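Local coordinates for protein fatty acid CoA ligase (Marinactinospora thermotolerans, PDB 6SQ8) that belongs to the ANL superfamily of AMP-binding enzymes and binds adenosine monophosphate in a pocket partly walled by a beta hairpin, at residues T378-T383 against L390-R395. Numbering follows the deposited sequence.
With AMP (adenosine monophosphate), chain G.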
ATOM      1  N   THR A 378     -13.079   8.068   0.382  1.00 31.92           N
ATOM      2  CA  THR A 378     -11.850   7.408   0.791  1.00 30.96           C
ATOM      3  C   THR A 378     -12.049   6.657   2.105  1.00 31.91           C
ATOM      4  O   THR A 378     -11.474   5.602   2.288  1.00 32.32           O
ATOM      5  CB  THR A 378     -10.696   8.398   0.966  1.00 30.35           C
ATOM      6  OG1 THR A 378     -11.084   9.346   1.965  1.00 29.03           O
ATOM      7  CG2 THR A 378     -10.318   9.091  -0.328  1.00 31.42           C
ATOM      8  N   GLY A 379     -12.836   7.237   3.016  1.00 32.35           N
ATOM      9  CA  GLY A 379     -12.958   6.717   4.383  1.00 32.05           C
ATOM     10  C   GLY A 379     -12.082   7.471   5.377  1.00 33.27           C
ATOM     11  O   GLY A 379     -12.079   7.163   6.559  1.00 31.95           O
ATOM     12  N   ASP A 380     -11.319   8.453   4.864  1.00 34.29           N
ATOM     13  CA  ASP A 380     -10.465   9.294   5.649  1.00 29.16           C
ATOM     14  C   ASP A 380     -11.152  10.638   5.855  1.00 29.90           C
ATOM     15  O   ASP A 380     -12.023  11.039   5.073  1.00 26.27           O
ATOM     16  CB  ASP A 380      -9.120   9.519   4.972  1.00 28.05           C
ATOM     17  CG  ASP A 380      -8.282   8.266   4.919  1.00 29.74           C
ATOM     18  OD1 ASP A 380      -8.210   7.571   5.986  1.00 29.21           O
ATOM     19  OD2 ASP A 380      -7.719   7.967   3.803  1.00 31.14           O
ATOM     20  N   VAL A 381     -10.699  11.307   6.915  1.00 30.17           N
ATOM     21  CA  VAL A 381     -11.143  12.608   7.322  1.00 30.22           C
ATOM     22  C   VAL A 381      -9.904  13.513   7.397  1.00 30.39           C
ATOM     23  O   VAL A 381      -8.835  13.085   7.818  1.00 27.74           O
ATOM     24  CB  VAL A 381     -11.883  12.480   8.666  1.00 32.80           C
ATOM     25  CG1 VAL A 381     -11.897  13.763   9.458  1.00 34.93           C
ATOM     26  CG2 VAL A 381     -13.294  11.977   8.461  1.00 36.24           C
ATOM     27  N   GLY A 382     -10.049  14.768   6.966  1.00 31.60           N
ATOM     28  CA  GLY A 382      -8.904  15.672   6.925  1.00 30.06           C
ATOM     29  C   GLY A 382      -9.252  17.071   6.448  1.00 28.68           C
ATOM     30  O   GLY A 382     -10.412  17.467   6.428  1.00 28.44           O
ATOM     31  N   THR A 383      -8.211  17.826   6.093  1.00 27.15           N
ATOM     32  CA  THR A 383      -8.355  19.195   5.694  1.00 28.39           C
ATOM     33  C   THR A 383      -7.102  19.674   4.948  1.00 26.65           C
ATOM     34  O   THR A 383      -6.017  19.102   5.099  1.00 26.10           O
ATOM     35  CB  THR A 383      -8.611  20.083   6.918  1.00 30.80           C
ATOM     36  OG1 THR A 383      -9.021  21.362   6.439  1.00 32.52           O
ATOM     37  CG2 THR A 383      -7.395  20.263   7.799  1.00 32.17           C
ATOM     38  N   LEU A 390      -2.811  18.393   1.801  1.00 25.97           N
ATOM     39  CA  LEU A 390      -3.848  17.698   2.507  1.00 25.44           C
ATOM     40  C   LEU A 390      -3.256  17.149   3.808  1.00 27.54           C
ATOM     41  O   LEU A 390      -2.134  16.612   3.819  1.00 26.42           O
ATOM     42  CB  LEU A 390      -4.389  16.575   1.620  1.00 26.08           C
ATOM     43  CG  LEU A 390      -5.451  15.681   2.264  1.00 25.61           C
ATOM     44  CD1 LEU A 390      -6.689  16.478   2.631  1.00 25.05           C
ATOM     45  CD2 LEU A 390      -5.818  14.538   1.345  1.00 25.97           C
ATOM     46  N   HIS A 391      -4.018  17.313   4.901  1.00 27.93           N
ATOM     47  CA  HIS A 391      -3.677  16.777   6.205  1.00 28.14           C
ATOM     48  C   HIS A 391      -4.791  15.820   6.654  1.00 28.24           C
ATOM     49  O   HIS A 391      -5.955  16.213   6.744  1.00 27.66           O
ATOM     50  CB  HIS A 391      -3.538  17.909   7.222  1.00 28.69           C
ATOM     51  CG  HIS A 391      -2.297  18.726   7.104  1.00 30.10           C
ATOM     52  ND1 HIS A 391      -2.157  19.742   6.171  1.00 31.35           N
ATOM     53  CD2 HIS A 391      -1.174  18.748   7.853  1.00 28.42           C
ATOM     54  CE1 HIS A 391      -0.987  20.334   6.342  1.00 28.84           C
ATOM     55  NE2 HIS A 391      -0.363  19.735   7.364  1.00 27.29           N
ATOM     56  N   LEU A 392      -4.431  14.576   6.976  1.00 24.92           N
ATOM     57  CA  LEU A 392      -5.397  13.617   7.451  1.00 24.83           C
ATOM     58  C   LEU A 392      -5.428  13.651   8.979  1.00 25.50           C
ATOM     59  O   LEU A 392      -4.399  13.445   9.602  1.00 23.04           O
ATOM     60  CB  LEU A 392      -5.010  12.215   6.981  1.00 26.45           C
ATOM     61  CG  LEU A 392      -4.964  12.023   5.459  1.00 27.23           C
ATOM     62  CD1 LEU A 392      -4.626  10.582   5.101  1.00 28.15           C
ATOM     63  CD2 LEU A 392      -6.262  12.453   4.778  1.00 27.19           C
ATOM     64  N   THR A 393      -6.631  13.823   9.555  1.00 26.17           N
ATOM     65  CA  THR A 393      -6.819  13.828  10.984  1.00 25.17           C
ATOM     66  C   THR A 393      -7.276  12.463  11.506  1.00 26.17           C
ATOM     67  O   THR A 393      -7.104  12.199  12.700  1.00 26.28           O
ATOM     68  CB  THR A 393      -7.814  14.916  11.398  1.00 26.93           C
ATOM     69  OG1 THR A 393      -9.108  14.570  10.888  1.00 26.36           O
ATOM     70  CG2 THR A 393      -7.355  16.288  10.953  1.00 28.20           C
ATOM     71  N   ASP A 394      -7.849  11.617  10.646  1.00 27.85           N
ATOM     72  CA  ASP A 394      -8.351  10.319  11.101  1.00 30.68           C
ATOM     73  C   ASP A 394      -8.954   9.489   9.958  1.00 31.39           C
ATOM     74  O   ASP A 394      -9.484   9.994   8.993  1.00 32.35           O
ATOM     75  CB  ASP A 394      -9.458  10.475  12.152  1.00 30.67           C
ATOM     76  CG  ASP A 394      -9.122   9.922  13.528  1.00 28.91           C
ATOM     77  OD1 ASP A 394      -8.326   8.966  13.602  1.00 28.51           O
ATOM     78  OD2 ASP A 394      -9.670  10.449  14.510  1.00 30.08           O
ATOM     79  N   ARG A 395      -8.897   8.177  10.139  1.00 34.07           N
ATOM     80  CA  ARG A 395      -9.854   7.228   9.564  1.00 38.39           C
ATOM     81  C   ARG A 395     -11.228   7.538  10.188  1.00 39.62           C
ATOM     82  O   ARG A 395     -11.321   7.803  11.372  1.00 43.25           O
ATOM     83  CB  ARG A 395      -9.315   5.832   9.909  1.00 43.68           C
ATOM     84  CG  ARG A 395      -9.567   4.711   8.917  1.00 47.10           C
ATOM     85  CD  ARG A 395      -9.455   5.035   7.439  1.00 52.24           C
ATOM     86  NE  ARG A 395     -10.231   4.044   6.701  1.00 57.80           N
ATOM     87  CZ  ARG A 395     -10.207   3.887   5.380  1.00 62.43           C
ATOM     88  NH1 ARG A 395      -9.538   4.741   4.630  1.00 63.31           N
ATOM     89  NH2 ARG A 395     -10.850   2.880   4.813  1.00 61.62           N
TER
HETATM   90  P   AMP G 502      -6.712   0.458   2.759  1.00 81.95           P
HETATM   91  O1P AMP G 502      -6.378   0.519   1.296  1.00 88.60           O
HETATM   92  O2P AMP G 502      -8.200   0.653   3.084  1.00 88.37           O
HETATM   93  O3P AMP G 502      -6.081  -0.759   3.399  1.00 78.45           O
HETATM   94  O5' AMP G 502      -5.897   1.742   3.372  1.00 79.48           O
HETATM   95  C5' AMP G 502      -6.241   3.133   3.215  1.00 74.82           C
HETATM   96  C4' AMP G 502      -6.015   3.940   4.490  1.00 71.40           C
HETATM   97  O4' AMP G 502      -4.680   3.867   4.967  1.00 78.46           O
HETATM   98  C3' AMP G 502      -6.238   5.409   4.266  1.00 69.07           C
HETATM   99  O3' AMP G 502      -7.586   5.627   4.569  1.00 74.84           O
HETATM  100  C2' AMP G 502      -5.284   6.160   5.193  1.00 75.08           C
HETATM  101  O2' AMP G 502      -5.805   6.601   6.469  1.00 69.99           O
HETATM  102  C1' AMP G 502      -4.185   5.137   5.423  1.00 76.99           C
HETATM  103  N9  AMP G 502      -2.974   5.568   4.675  1.00 68.52           N
HETATM  104  C8  AMP G 502      -2.460   5.037   3.541  1.00 63.64           C
HETATM  105  N7  AMP G 502      -1.342   5.714   3.162  1.00 63.29           N
HETATM  106  C5  AMP G 502      -1.144   6.699   4.066  1.00 65.57           C
HETATM  107  C6  AMP G 502      -0.159   7.790   4.271  1.00 60.36           C
HETATM  108  N6  AMP G 502       0.870   7.964   3.434  1.00 60.22           N
HETATM  109  N1  AMP G 502      -0.327   8.588   5.342  1.00 63.23           N
HETATM  110  C2  AMP G 502      -1.366   8.417   6.206  1.00 65.82           C
HETATM  111  N3  AMP G 502      -2.310   7.456   6.089  1.00 59.40           N
HETATM  112  C4  AMP G 502      -2.233   6.591   5.059  1.00 64.05           C
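Val-381 and Asp-394 pair as antiparallel hydrogen-bonded neighbours. Val-381 N donates a hydrogen bond to Asp-394 O at 2.7 Å, and the donor lies nearly in line with the C=O bond, at 176°. In return Val-381 O takes Thr-393 N at 2.9 Å and, more weakly, Asp-394 N. Thr-393 and Asp-394 thus both face Val-381, which makes a classic beta bulge and shifts the register by one residue. Thr-393 OG1 sits between its backbone N and carbonyl carbon (chi1 67°), which brings it 3.2 Å from Val-381 CG1 and into a weak bond with Val-381 O.

Beyond the bulge the strands close up. Gly-382 lies opposite Leu-392 in a non-hydrogen-bonded pair, CA to CA 4.1 Å. Thr-383 and His-391 exchange two backbone bonds. Thr-383 N reaches His-391 O at 2.8 Å. His-391 N reaches Thr-383 O at 2.7 Å. Both residues are partly exposed, so this end is the more open to solvent, yet it is firmly bonded. The His-391 ring turns out from the strand pair, with Thr-383 O near its edge.

The strands are the two arms of a beta hairpin in the AMP-binding enzyme fold, and one face of it meets the nucleotide. Asp-380 and Leu-392 point to that face. Asp-380 OD1 accepts from AMP O2' at 2.6 Å. The carboxylate also lies beside AMP O3', whose modelled place is less sure. Tyr-297 OH bonds Asp-380 OD2 and would hold the carboxylate in position. Leu-392 CD1 approaches adenine N3, at 4.0 Å. Arg-395 bends at chi2 (39°), bringing its guanidinium back toward Asp-380. Asp-380 OD1 lies in the guanidinium plane at its edge. The salt bridge between Asp-380 OD1 and Arg-395 NH1 is weak, and doubtful in detail because NH1 is less surely placed.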